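Local coordinates for SWD1-like protein (Myceliophthora thermophila, PDB 6E29), which belongs, as Cps50 (Swd1), to the COMPASS histone H3 methyltransferase complex, its WD-repeat beta-propeller domain probably serving in protein binding, at residues T20-S25 and T336-I341; L272-V277 and V286-Y291; T290-E295 and K314-V319; R308-P313 and N340-T345. All coordinates share one frame; numbering follows the deposited sequence.

In the fold
Strand 19-23, near the N terminus, pairs with strand 339-343 near the C terminus, so contact 1 closes a loop of 310 residues, nearly the whole propeller. Contacts 2 and 3 are nested inside that loop. Contact 2 closes a short hairpin, strands 274-279 and 285-290, in the last but one blade. Contact 3 begins on T290 and Y291, where contact 2 ends, and ties the turn of that blade to strand 317-322 of the closing blade. Contact 4 crosses contact 3 along the chain: it opens at 308-313 and returns at 340-345, sharing N340 and I341 with contact 1. Contacts 3 and 4 thus bind neighbouring blades, and contact 1 seals the ring.

Contact 1: residues T20-S25 and T336-I341; sequences TNTIRS and TGRINI
T336 O takes two hydrogen bonds from R24, whose guanidinium comes in side-on: NE of R24 stands 2.8 Å from T336 O and NH2 of R24 3.2 Å from the same oxygen, which lies in the guanidinium plane. The arginine reaches this far because its chain is extended, with CG anti to the backbone N (chi1 -166°), and its CD rests 3.8 Å from R338 CG. T336 OG1 is engaged with E315 and also accepts from R338 N, an ST turn. Further along, T22 and N340 run side by side, and T22 OG1 donates to N340 OD1 at 2.7 Å from above the amide carbonyl plane. At N340 a leucine would probably leave the T22 hydroxyl without its acceptor and set it free to turn. On the other face, I23 CG1 packs 3.8 Å from I339 CB. The backbones of these two isoleucines exchange hydrogen bonds, while N21 O accepts from I341 N. Strand 19-23 is an outermost strand of the closing blade's sheet, antiparallel to 339-343, which strand 328-333 flanks in turn; I23 meets W52 and I339 meets V31 of the next blade, the N-to-C closure (velcro) known from beta-propellers.

Contact 2: residues L272-V277 and V286-Y291; sequences LSWNHV and VAASTY
N275 swings its CG to the anti position relative to its own backbone N (chi1 -156°), which carries the amide over the ring of Y291, while S289 holds OG between its backbone N and carbonyl carbon (chi1 54°), where it can face the amide of H276. In the Y291 conformer described, one of two deposited, the amide and ring planes are 26° apart and stacked, with N275 CG 3.4 Å from Y291 CE2. The CA of N275 also points a C-H at the same ring. Were N275 an alanine, the face of Y291 would probably lose this cover and the ring gain freedom to turn. Beside the stack the backbones pair irregularly: Y291 N gives to S273 O at 2.9 Å, N275 N to S289 O at 2.7 Å, and S289 N to H276 O at 3.0 Å. The register slips by one residue between W274 and V277, a beta bulge where the chain turns its corner at N275. The slip leaves H276 N facing a side chain, S289 OG, at 3.1 Å; that hydroxyl is also hydrogen-bonded to G318 O of the next blade. A water accepts from S273 N and donates to Y291 O. On the buried face A288 CB fills the space beside W274 CE3 (3.8 Å) and V277 CG1 (3.7 Å), and the indole NE1 is held by R237 O. Chemically, then, the serine hydroxyl appears to take the place of a backbone acceptor at the bulge, so the H276 amide keeps a partner while the same group binds the next blade.

Contact 3: residues T290-E295 and K314-V319; sequences TYNNHE and KEEQGV
E316 crosses to the turn at T290-N293 atom by atom. Its CB lies 3.8 Å from N293 O, and CG, trans to the backbone N (chi1 -164°), lies against two turn carbonyls, 3.4 Å from N293 O and 3.7 Å from T290 O. Beyond CG the chain is extended, which brings the carboxylate to the N292 corner of this type II turn. There OE1 of E316 accepts a hydrogen bond from N292 N at 2.8 Å, the donor standing well above the carboxylate plane, and OE2 of E316 sits 3.5 Å from N292 CA. The side-chain amide of N292 runs beside the carboxylate with its plane almost perpendicular to it. Two residues on, H294 CB covers E315 O at 3.6 Å, while the imidazole leads off to E311, to which NE2 is hydrogen-bonded. A water accepts from T290 N and Q317 N and lies 2.9 Å from N293 O, so it joins the two chains where no direct backbone bond does. Across these segments the polar link is made by one acid, one turn N-H and a water; the bond from N292 N would probably favour the charged form of E316 and fix the shape of the turn.

Contact 4: residues R308-P313 and N340-T345; sequences RMLEGP and NIWSVT
L310 and W342 make the CH-pi contact: the CD1 methyl of L310 sits over the five-membered ring of the indole, 3.5 Å from its centroid and 13° off the normal. The leucine places it there with CG beside its backbone N (chi1 -59°). The two side chains slide past each other in opposite directions, and L310 CB lies 3.9 Å from W342 NE1. Apolar packing continues round the six-membered ring. G312, whose positive phi suits a glycine and where a side chain would run into the indole, brings its CA up to the ring edge, 3.7 Å from W342 CZ2, and P313 CD lies 4.0 Å from that CZ2 atom. The proline also touches N340, with P313 CG 4.0 Å from N340 ND2. Polar bonds do not cross directly between 308-313 and 340-345. Instead E17 joins them: its OE2 accepts from both W342 NE1 and G312 N, and its OE1 from E311 N, so the buried indole nitrogen is satisfied and the loop after the strand is held. The last strand of one blade covers a face of a tryptophan in the next, and the connecting loop meets its edge, the hydrophobic blade-to-blade packing characteristic of WD-repeat beta-propellers.

Contact 1: residues T20-S25 and T336-I341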
loop_
_atom_site.group_PDB
_atom_site.type_symbol
_atom_site.label_atom_id
_atom_site.label_comp_id
_atom_site.label_asym_id
_atom_site.label_seq_id
_atom_site.Cartn_x
_atom_site.Cartn_y
_atom_site.Cartn_z
ATOM N N THR B 20 1.655 11.374 -21.778
ATOM C CA THR B 20 1.970 10.495 -22.901
ATOM C C THR B 20 0.834 9.548 -23.218
ATOM O O THR B 20 0.696 9.112 -24.362
ATOM C CB THR B 20 3.250 9.686 -22.599
ATOM O OG1 THR B 20 3.033 8.837 -21.461
ATOM C CG2 THR B 20 4.359 10.614 -22.281
ATOM N N ASN B 21 0.016 9.224 -22.231
ATOM C CA ASN B 21 -1.075 8.293 -22.431
ATOM C C ASN B 21 -2.201 8.635 -21.480
ATOM O O ASN B 21 -1.965 9.096 -20.357
ATOM C CB ASN B 21 -0.601 6.852 -22.202
ATOM C CG ASN B 21 0.438 6.443 -23.196
ATOM O OD1 ASN B 21 1.633 6.538 -22.923
ATOM N ND2 ASN B 21 -0.007 6.054 -24.393
ATOM N N THR B 22 -3.422 8.473 -21.967
ATOM C CA THR B 22 -4.629 8.501 -21.149
ATOM C C THR B 22 -5.369 7.238 -21.539
ATOM O O THR B 22 -5.623 7.013 -22.724
ATOM C CB THR B 22 -5.523 9.736 -21.390
ATOM O OG1 THR B 22 -4.819 10.975 -21.145
ATOM C CG2 THR B 22 -6.732 9.664 -20.487
ATOM N N ILE B 23 -5.684 6.392 -20.577
ATOM C CA ILE B 23 -6.431 5.182 -20.906
ATOM C C ILE B 23 -7.611 5.066 -19.961
ATOM O O ILE B 23 -7.627 5.625 -18.862
ATOM C CB ILE B 23 -5.538 3.928 -20.838
ATOM C CG1 ILE B 23 -4.967 3.762 -19.409
ATOM C CG2 ILE B 23 -4.435 4.032 -21.928
ATOM C CD1 ILE B 23 -4.029 2.594 -19.211
ATOM N N ARG B 24 -8.614 4.324 -20.395
ATOM C CA ARG B 24 -9.769 4.148 -19.526
ATOM C C ARG B 24 -10.423 2.827 -19.836
ATOM O O ARG B 24 -10.727 2.536 -21.000
ATOM C CB ARG B 24 -10.790 5.290 -19.656
ATOM C CG ARG B 24 -11.825 5.293 -18.507
ATOM C CD ARG B 24 -12.990 6.269 -18.739
ATOM N NE ARG B 24 -13.865 6.333 -17.564
ATOM C CZ ARG B 24 -14.863 5.492 -17.311
ATOM N NH1 ARG B 24 -15.141 4.509 -18.157
ATOM N NH2 ARG B 24 -15.595 5.632 -16.216
ATOM N N SER B 25 -10.624 2.031 -18.786
ATOM C CA SER B 25 -11.519 0.883 -18.873
ATOM C C SER B 25 -12.333 0.872 -17.578
ATOM O O SER B 25 -11.815 0.508 -16.527
ATOM C CB SER B 25 -10.742 -0.416 -19.075
ATOM O OG SER B 25 -11.632 -1.521 -19.028
ATOM N N THR B 336 -13.473 10.906 -13.152
ATOM C CA THR B 336 -13.669 10.222 -14.428
ATOM C C THR B 336 -13.212 8.776 -14.417
ATOM O O THR B 336 -13.618 8.007 -15.299
ATOM C CB THR B 336 -12.894 10.931 -15.538
ATOM O OG1 THR B 336 -11.486 10.795 -15.280
ATOM C CG2 THR B 336 -13.327 12.414 -15.642
ATOM N N GLY B 337 -12.378 8.408 -13.448
ATOM C CA GLY B 337 -11.706 7.129 -13.417
ATOM C C GLY B 337 -10.727 6.880 -14.539
ATOM O O GLY B 337 -10.328 5.730 -14.735
ATOM N N ARG B 338 -10.323 7.913 -15.284
ATOM C CA ARG B 338 -9.303 7.722 -16.299
ATOM C C ARG B 338 -7.932 7.532 -15.669
ATOM O O ARG B 338 -7.636 8.093 -14.615
ATOM C CB ARG B 338 -9.239 8.932 -17.211
ATOM C CG ARG B 338 -10.478 9.031 -18.044
ATOM C CD ARG B 338 -10.279 9.934 -19.202
ATOM N NE ARG B 338 -10.390 11.337 -18.849
ATOM C CZ ARG B 338 -11.514 12.036 -18.950
ATOM N NH1 ARG B 338 -12.641 11.443 -19.347
ATOM N NH2 ARG B 338 -11.517 13.324 -18.637
ATOM N N ILE B 339 -7.035 6.864 -16.404
ATOM C CA ILE B 339 -5.649 6.775 -15.968
ATOM C C ILE B 339 -4.823 7.667 -16.872
ATOM O O ILE B 339 -4.746 7.432 -18.088
ATOM C CB ILE B 339 -5.098 5.338 -16.003
ATOM C CG1 ILE B 339 -5.939 4.415 -15.125
ATOM C CG2 ILE B 339 -3.635 5.370 -15.529
ATOM C CD1 ILE B 339 -5.811 2.932 -15.511
ATOM N N ASN B 340 -4.190 8.677 -16.282
ATOM C CA ASN B 340 -3.248 9.518 -17.007
ATOM C C ASN B 340 -1.819 9.149 -16.648
ATOM O O ASN B 340 -1.514 8.911 -15.476
ATOM C CB ASN B 340 -3.481 10.991 -16.694
ATOM C CG ASN B 340 -4.681 11.528 -17.403
ATOM O OD1 ASN B 340 -4.604 11.871 -18.585
ATOM N ND2 ASN B 340 -5.818 11.585 -16.704
ATOM N N ILE B 341 -0.936 9.164 -17.642
ATOM C CA ILE B 341 0.479 8.835 -17.430
ATOM C C ILE B 341 1.318 10.015 -17.873
ATOM O O ILE B 341 1.269 10.427 -19.059
ATOM C CB ILE B 341 0.907 7.569 -18.181
ATOM C CG1 ILE B 341 0.089 6.364 -17.723
ATOM C CG2 ILE B 341 2.380 7.334 -17.945
ATOM C CD1 ILE B 341 0.350 5.151 -18.618
HETATM O O HOH W 1 -9.976 3.238 -16.278
#

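Contact 2: residues L272-V277 and V286-Y291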
loop_
_atom_site.group_PDB
_atom_site.type_symbol
_atom_site.label_atom_id
_atom_site.label_comp_id
_atom_site.label_asym_id
_atom_site.label_seq_id
_atom_site.Cartn_x
_atom_site.Cartn_y
_atom_site.Cartn_z
ATOM N N LEU B 272 -2.560 21.458 2.936
ATOM C CA LEU B 272 -3.056 20.406 2.051
ATOM C C LEU B 272 -2.969 19.044 2.719
ATOM O O LEU B 272 -2.001 18.762 3.428
ATOM C CB LEU B 272 -2.250 20.361 0.748
ATOM C CG LEU B 272 -2.217 21.705 -0.015
ATOM C CD1 LEU B 272 -1.353 21.632 -1.268
ATOM C CD2 LEU B 272 -3.624 22.186 -0.330
ATOM N N SER B 273 -3.985 18.211 2.484
ATOM C CA SER B 273 -3.960 16.803 2.850
ATOM C C SER B 273 -3.697 15.970 1.606
ATOM O O SER B 273 -4.038 16.364 0.490
ATOM C CB SER B 273 -5.271 16.355 3.511
ATOM O OG SER B 273 -5.505 17.080 4.691
ATOM N N TRP B 274 -3.023 14.834 1.808
ATOM C CA TRP B 274 -2.505 14.008 0.722
ATOM C C TRP B 274 -3.323 12.737 0.584
ATOM O O TRP B 274 -3.696 12.106 1.573
ATOM C CB TRP B 274 -1.031 13.672 0.947
ATOM C CG TRP B 274 -0.297 14.884 1.309
ATOM C CD1 TRP B 274 0.184 15.202 2.519
ATOM C CD2 TRP B 274 0.023 15.989 0.434
ATOM N NE1 TRP B 274 0.790 16.440 2.490
ATOM C CE2 TRP B 274 0.711 16.945 1.221
ATOM C CE3 TRP B 274 -0.160 16.231 -0.936
ATOM C CZ2 TRP B 274 1.209 18.136 0.696
ATOM C CZ3 TRP B 274 0.339 17.455 -1.477
ATOM C CH2 TRP B 274 1.006 18.384 -0.654
ATOM N N ASN B 275 -3.682 12.424 -0.643
ATOM C CA ASN B 275 -4.596 11.326 -0.859
ATOM C C ASN B 275 -3.818 10.005 -0.959
ATOM O O ASN B 275 -4.034 9.084 -0.164
ATOM C CB ASN B 275 -5.393 11.622 -2.117
ATOM C CG ASN B 275 -6.662 10.930 -2.146
ATOM O OD1 ASN B 275 -6.838 9.928 -1.457
ATOM N ND2 ASN B 275 -7.565 11.406 -2.974
ATOM N N HIS B 276 -2.890 9.915 -1.914
ATOM C CA HIS B 276 -2.034 8.755 -2.077
ATOM C C HIS B 276 -0.621 9.236 -2.370
ATOM O O HIS B 276 -0.415 10.360 -2.825
ATOM C CB HIS B 276 -2.588 7.831 -3.189
ATOM C CG HIS B 276 -3.746 7.009 -2.727
ATOM N ND1 HIS B 276 -5.063 7.337 -2.970
ATOM C CD2 HIS B 276 -3.776 5.920 -1.920
ATOM C CE1 HIS B 276 -5.854 6.457 -2.376
ATOM N NE2 HIS B 276 -5.100 5.596 -1.719
ATOM N N VAL B 277 0.360 8.367 -2.110
ATOM C CA VAL B 277 1.757 8.716 -2.313
ATOM C C VAL B 277 2.446 7.538 -2.978
ATOM O O VAL B 277 1.968 6.403 -2.901
ATOM C CB VAL B 277 2.484 9.029 -1.002
ATOM C CG1 VAL B 277 1.801 10.326 -0.377
ATOM C CG2 VAL B 277 2.382 7.796 -0.012
ATOM N N VAL B 286 9.447 11.409 -4.434
ATOM C CA VAL B 286 8.168 11.072 -3.804
ATOM C C VAL B 286 7.092 11.911 -4.499
ATOM O O VAL B 286 7.227 13.129 -4.584
ATOM C CB VAL B 286 8.191 11.385 -2.285
ATOM C CG1 VAL B 286 6.794 11.209 -1.688
ATOM C CG2 VAL B 286 9.220 10.441 -1.553
ATOM N N ALA B 287 6.013 11.266 -4.946
ATOM C CA ALA B 287 4.872 11.975 -5.522
ATOM C C ALA B 287 3.660 11.783 -4.619
ATOM O O ALA B 287 3.560 10.775 -3.894
ATOM C CB ALA B 287 4.536 11.478 -6.926
ATOM N N ALA B 288 2.742 12.745 -4.670
ATOM C CA ALA B 288 1.472 12.607 -3.966
ATOM C C ALA B 288 0.367 13.294 -4.755
ATOM O O ALA B 288 0.582 14.368 -5.331
ATOM C CB ALA B 288 1.544 13.242 -2.572
ATOM N N SER B 289 -0.835 12.754 -4.647
ATOM C CA SER B 289 -2.069 13.441 -5.017
ATOM C C SER B 289 -2.670 14.140 -3.800
ATOM O O SER B 289 -2.402 13.783 -2.653
ATOM C CB SER B 289 -3.091 12.457 -5.572
ATOM O OG SER B 289 -3.278 11.398 -4.632
ATOM N N THR B 290 -3.520 15.125 -4.072
ATOM C CA THR B 290 -3.977 16.099 -3.085
ATOM C C THR B 290 -5.476 15.983 -2.912
ATOM O O THR B 290 -6.217 16.028 -3.905
ATOM C CB THR B 290 -3.624 17.509 -3.560
ATOM O OG1 THR B 290 -2.313 17.489 -4.124
ATOM C CG2 THR B 290 -3.663 18.500 -2.373
ATOM N N TYR B 291 -5.921 15.808 -1.661
ATOM C CA TYR B 291 -7.344 15.813 -1.349
ATOM C C TYR B 291 -7.959 17.132 -1.765
ATOM O O TYR B 291 -7.386 18.195 -1.517
ATOM C CB TYR B 291 -7.586 15.620 0.160
ATOM C CG TYR B 291 -7.710 14.170 0.565
ATOM C CD1 TYR B 291 -6.854 13.607 1.511
ATOM C CD2 TYR B 291 -8.667 13.351 -0.024
ATOM C CE1 TYR B 291 -6.961 12.273 1.867
ATOM C CE2 TYR B 291 -8.781 12.025 0.322
ATOM C CZ TYR B 291 -7.924 11.495 1.249
ATOM O OH TYR B 291 -8.072 10.186 1.566
HETATM O O HOH W 2 -6.056 19.236 0.997
#

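Contact 3: residues T290-E295 and K314-V319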
loop_
_atom_site.group_PDB
_atom_site.type_symbol
_atom_site.label_atom_id
_atom_site.label_comp_id
_atom_site.label_asym_id
_atom_site.label_seq_id
_atom_site.Cartn_x
_atom_site.Cartn_y
_atom_site.Cartn_z
ATOM N N THR B 290 -3.520 15.125 -4.072
ATOM C CA THR B 290 -3.977 16.099 -3.085
ATOM C C THR B 290 -5.476 15.983 -2.912
ATOM O O THR B 290 -6.217 16.028 -3.905
ATOM C CB THR B 290 -3.624 17.509 -3.560
ATOM O OG1 THR B 290 -2.313 17.489 -4.124
ATOM C CG2 THR B 290 -3.663 18.500 -2.373
ATOM N N TYR B 291 -5.921 15.808 -1.661
ATOM C CA TYR B 291 -7.344 15.813 -1.349
ATOM C C TYR B 291 -7.959 17.132 -1.765
ATOM O O TYR B 291 -7.386 18.195 -1.517
ATOM C CB TYR B 291 -7.586 15.620 0.160
ATOM C CG TYR B 291 -7.710 14.170 0.565
ATOM C CD1 TYR B 291 -6.854 13.607 1.511
ATOM C CD2 TYR B 291 -8.667 13.351 -0.024
ATOM C CE1 TYR B 291 -6.961 12.273 1.867
ATOM C CE2 TYR B 291 -8.781 12.025 0.322
ATOM C CZ TYR B 291 -7.924 11.495 1.249
ATOM O OH TYR B 291 -8.072 10.186 1.566
ATOM N N ASN B 292 -9.151 17.051 -2.357
ATOM C CA ASN B 292 -9.943 18.213 -2.761
ATOM C C ASN B 292 -9.194 19.207 -3.647
ATOM O O ASN B 292 -9.558 20.378 -3.697
ATOM C CB ASN B 292 -10.548 18.928 -1.547
ATOM C CG ASN B 292 -11.728 18.182 -0.988
ATOM O OD1 ASN B 292 -12.041 17.074 -1.442
ATOM N ND2 ASN B 292 -12.415 18.784 -0.020
ATOM N N ASN B 293 -8.186 18.766 -4.396
ATOM C CA ASN B 293 -7.489 19.648 -5.341
ATOM C C ASN B 293 -7.050 18.814 -6.535
ATOM O O ASN B 293 -7.004 17.580 -6.468
ATOM C CB ASN B 293 -6.241 20.304 -4.720
ATOM C CG ASN B 293 -6.577 21.316 -3.601
ATOM O OD1 ASN B 293 -6.743 20.961 -2.415
ATOM N ND2 ASN B 293 -6.606 22.581 -3.971
ATOM N N HIS B 294 -6.650 19.492 -7.605
ATOM C CA HIS B 294 -6.357 18.725 -8.816
ATOM C C HIS B 294 -4.880 18.384 -8.983
ATOM O O HIS B 294 -4.545 17.490 -9.767
ATOM C CB HIS B 294 -6.875 19.501 -10.055
ATOM C CG HIS B 294 -6.225 20.836 -10.247
ATOM N ND1 HIS B 294 -6.546 21.939 -9.481
ATOM C CD2 HIS B 294 -5.252 21.241 -11.101
ATOM C CE1 HIS B 294 -5.809 22.970 -9.865
ATOM N NE2 HIS B 294 -5.018 22.574 -10.850
ATOM N N GLU B 295 -4.000 19.019 -8.231
ATOM C CA GLU B 295 -2.571 18.923 -8.477
ATOM C C GLU B 295 -1.958 17.620 -7.984
ATOM O O GLU B 295 -2.448 16.948 -7.062
ATOM C CB GLU B 295 -1.864 20.112 -7.817
ATOM C CG GLU B 295 -2.281 21.428 -8.438
ATOM C CD GLU B 295 -3.235 22.239 -7.568
ATOM O OE1 GLU B 295 -3.325 23.451 -7.789
ATOM O OE2 GLU B 295 -3.864 21.670 -6.655
ATOM N N LYS B 314 -8.324 18.795 -15.248
ATOM C CA LYS B 314 -8.927 19.517 -14.146
ATOM C C LYS B 314 -9.653 18.555 -13.223
ATOM O O LYS B 314 -10.832 18.775 -12.928
ATOM C CB LYS B 314 -9.868 20.619 -14.664
ATOM C CG LYS B 314 -10.858 20.206 -15.758
ATOM C CD LYS B 314 -11.925 21.299 -16.018
ATOM C CE LYS B 314 -12.345 21.304 -17.492
ATOM N NZ LYS B 314 -11.217 21.693 -18.410
ATOM N N GLU B 315 -8.999 17.491 -12.740
ATOM C CA GLU B 315 -9.750 16.701 -11.781
ATOM C C GLU B 315 -8.889 16.234 -10.622
ATOM O O GLU B 315 -7.666 16.069 -10.726
ATOM C CB GLU B 315 -10.480 15.509 -12.436
ATOM C CG GLU B 315 -9.649 14.307 -12.755
ATOM C CD GLU B 315 -10.472 13.166 -13.335
ATOM O OE1 GLU B 315 -11.369 12.620 -12.653
ATOM O OE2 GLU B 315 -10.236 12.854 -14.525
ATOM N N GLU B 316 -9.571 16.045 -9.501
ATOM C CA GLU B 316 -8.927 15.450 -8.340
ATOM C C GLU B 316 -8.374 14.062 -8.681
ATOM O O GLU B 316 -9.046 13.249 -9.318
ATOM C CB GLU B 316 -9.940 15.353 -7.190
ATOM C CG GLU B 316 -9.271 15.123 -5.833
ATOM C CD GLU B 316 -10.239 15.145 -4.651
ATOM O OE1 GLU B 316 -9.887 14.587 -3.563
ATOM O OE2 GLU B 316 -11.350 15.721 -4.816
ATOM N N GLN B 317 -7.139 13.779 -8.228
ATOM C CA GLN B 317 -6.477 12.511 -8.505
ATOM C C GLN B 317 -6.447 11.637 -7.245
ATOM O O GLN B 317 -6.330 12.136 -6.124
ATOM C CB GLN B 317 -5.040 12.740 -8.990
ATOM C CG GLN B 317 -4.967 13.695 -10.180
ATOM C CD GLN B 317 -5.497 13.041 -11.437
ATOM O OE1 GLN B 317 -5.421 11.829 -11.587
ATOM N NE2 GLN B 317 -6.037 13.837 -12.336
ATOM N N GLY B 318 -6.542 10.324 -7.442
ATOM C CA GLY B 318 -6.496 9.380 -6.347
ATOM C C GLY B 318 -5.207 8.600 -6.303
ATOM O O GLY B 318 -4.138 9.139 -5.971
ATOM N N VAL B 319 -5.291 7.295 -6.602
ATOM C CA VAL B 319 -4.106 6.436 -6.469
ATOM C C VAL B 319 -3.097 6.825 -7.520
ATOM O O VAL B 319 -3.462 7.016 -8.688
ATOM C CB VAL B 319 -4.490 4.955 -6.620
ATOM C CG1 VAL B 319 -3.264 4.074 -6.992
ATOM C CG2 VAL B 319 -5.127 4.458 -5.307
HETATM O O HOH W 3 -4.986 15.543 -6.668
#

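Contact 4: residues R308-P313 and N340-T345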
loop_
_atom_site.group_PDB
_atom_site.type_symbol
_atom_site.label_atom_id
_atom_site.label_comp_id
_atom_site.label_asym_id
_atom_site.label_seq_id
_atom_site.Cartn_x
_atom_site.Cartn_y
_atom_site.Cartn_z
ATOM N N ARG B 308 8.313 19.679 -8.572
ATOM C CA ARG B 308 7.313 19.837 -9.618
ATOM C C ARG B 308 5.933 19.838 -8.998
ATOM O O ARG B 308 5.658 19.044 -8.105
ATOM C CB ARG B 308 7.405 18.679 -10.623
ATOM C CG ARG B 308 6.657 18.962 -11.863
ATOM C CD ARG B 308 7.452 19.886 -12.729
ATOM N NE ARG B 308 7.264 19.512 -14.128
ATOM C CZ ARG B 308 6.437 20.123 -14.973
ATOM N NH1 ARG B 308 5.718 21.177 -14.591
ATOM N NH2 ARG B 308 6.337 19.663 -16.214
ATOM N N MET B 309 5.059 20.704 -9.497
ATOM C CA MET B 309 3.633 20.555 -9.246
ATOM C C MET B 309 2.952 20.315 -10.594
ATOM O O MET B 309 3.062 21.149 -11.500
ATOM C CB MET B 309 3.088 21.808 -8.570
ATOM C CG MET B 309 1.655 21.704 -8.142
ATOM S SD MET B 309 1.075 23.341 -7.666
ATOM C CE MET B 309 2.583 23.942 -6.884
ATOM N N LEU B 310 2.251 19.191 -10.736
ATOM C CA LEU B 310 1.561 18.878 -12.000
ATOM C C LEU B 310 0.103 19.294 -11.896
ATOM O O LEU B 310 -0.543 19.023 -10.893
ATOM C CB LEU B 310 1.646 17.384 -12.320
ATOM C CG LEU B 310 3.073 16.876 -12.434
ATOM C CD1 LEU B 310 3.071 15.360 -12.700
ATOM C CD2 LEU B 310 3.890 17.705 -13.476
ATOM N N GLU B 311 -0.411 19.969 -12.925
ATOM C CA GLU B 311 -1.842 20.265 -12.989
ATOM C C GLU B 311 -2.613 19.297 -13.888
ATOM O O GLU B 311 -3.771 18.983 -13.598
ATOM C CB GLU B 311 -2.045 21.707 -13.455
ATOM C CG GLU B 311 -1.322 22.694 -12.511
ATOM C CD GLU B 311 -2.037 24.033 -12.356
ATOM O OE1 GLU B 311 -1.401 25.089 -12.570
ATOM O OE2 GLU B 311 -3.238 24.038 -12.021
ATOM N N GLY B 312 -1.985 18.777 -14.945
ATOM C CA GLY B 312 -2.623 17.816 -15.816
ATOM C C GLY B 312 -4.017 18.262 -16.167
ATOM O O GLY B 312 -4.235 19.426 -16.494
ATOM N N PRO B 313 -4.999 17.381 -16.004
ATOM C CA PRO B 313 -6.383 17.785 -16.264
ATOM C C PRO B 313 -7.037 18.559 -15.123
ATOM O O PRO B 313 -6.413 18.976 -14.141
ATOM C CB PRO B 313 -7.087 16.447 -16.515
ATOM C CG PRO B 313 -6.326 15.469 -15.725
ATOM C CD PRO B 313 -4.880 15.930 -15.759
ATOM N N ASN B 340 -4.190 8.677 -16.282
ATOM C CA ASN B 340 -3.248 9.518 -17.007
ATOM C C ASN B 340 -1.819 9.149 -16.648
ATOM O O ASN B 340 -1.514 8.911 -15.476
ATOM C CB ASN B 340 -3.481 10.991 -16.694
ATOM C CG ASN B 340 -4.681 11.528 -17.403
ATOM O OD1 ASN B 340 -4.604 11.871 -18.585
ATOM N ND2 ASN B 340 -5.818 11.585 -16.704
ATOM N N ILE B 341 -0.936 9.164 -17.642
ATOM C CA ILE B 341 0.479 8.835 -17.430
ATOM C C ILE B 341 1.318 10.015 -17.873
ATOM O O ILE B 341 1.269 10.427 -19.059
ATOM C CB ILE B 341 0.907 7.569 -18.181
ATOM C CG1 ILE B 341 0.089 6.364 -17.723
ATOM C CG2 ILE B 341 2.380 7.334 -17.945
ATOM C CD1 ILE B 341 0.350 5.151 -18.618
ATOM N N TRP B 342 2.011 10.618 -16.913
ATOM C CA TRP B 342 2.926 11.723 -17.156
ATOM C C TRP B 342 4.323 11.211 -17.421
ATOM O O TRP B 342 4.796 10.316 -16.723
ATOM C CB TRP B 342 3.060 12.633 -15.920
ATOM C CG TRP B 342 1.983 13.588 -15.699
ATOM C CD1 TRP B 342 1.998 14.935 -15.981
ATOM C CD2 TRP B 342 0.712 13.317 -15.106
ATOM N NE1 TRP B 342 0.815 15.509 -15.594
ATOM C CE2 TRP B 342 0.001 14.547 -15.064
ATOM C CE3 TRP B 342 0.095 12.164 -14.621
ATOM C CZ2 TRP B 342 -1.286 14.643 -14.568
ATOM C CZ3 TRP B 342 -1.169 12.262 -14.124
ATOM C CH2 TRP B 342 -1.850 13.496 -14.080
ATOM N N SER B 343 5.018 11.865 -18.337
ATOM C CA SER B 343 6.467 11.724 -18.491
ATOM C C SER B 343 7.133 12.830 -17.673
ATOM O O SER B 343 7.026 14.003 -18.015
ATOM C CB SER B 343 6.865 11.814 -19.962
ATOM O OG SER B 343 6.777 10.541 -20.552
ATOM N N VAL B 344 7.849 12.459 -16.615
ATOM C CA VAL B 344 8.356 13.414 -15.612
ATOM C C VAL B 344 9.853 13.643 -15.817
ATOM O O VAL B 344 10.660 12.744 -15.577
ATOM C CB VAL B 344 8.103 12.897 -14.190
ATOM C CG1 VAL B 344 8.429 13.972 -13.175
ATOM C CG2 VAL B 344 6.662 12.432 -14.053
ATOM N N THR B 345 10.233 14.861 -16.177
ATOM C CA THR B 345 11.642 15.238 -16.327
ATOM C C THR B 345 12.254 16.000 -15.119
ATOM O O THR B 345 11.563 16.647 -14.315
ATOM C CB THR B 345 11.816 16.095 -17.578
ATOM O OG1 THR B 345 11.407 15.335 -18.725
ATOM C CG2 THR B 345 13.270 16.525 -17.740
#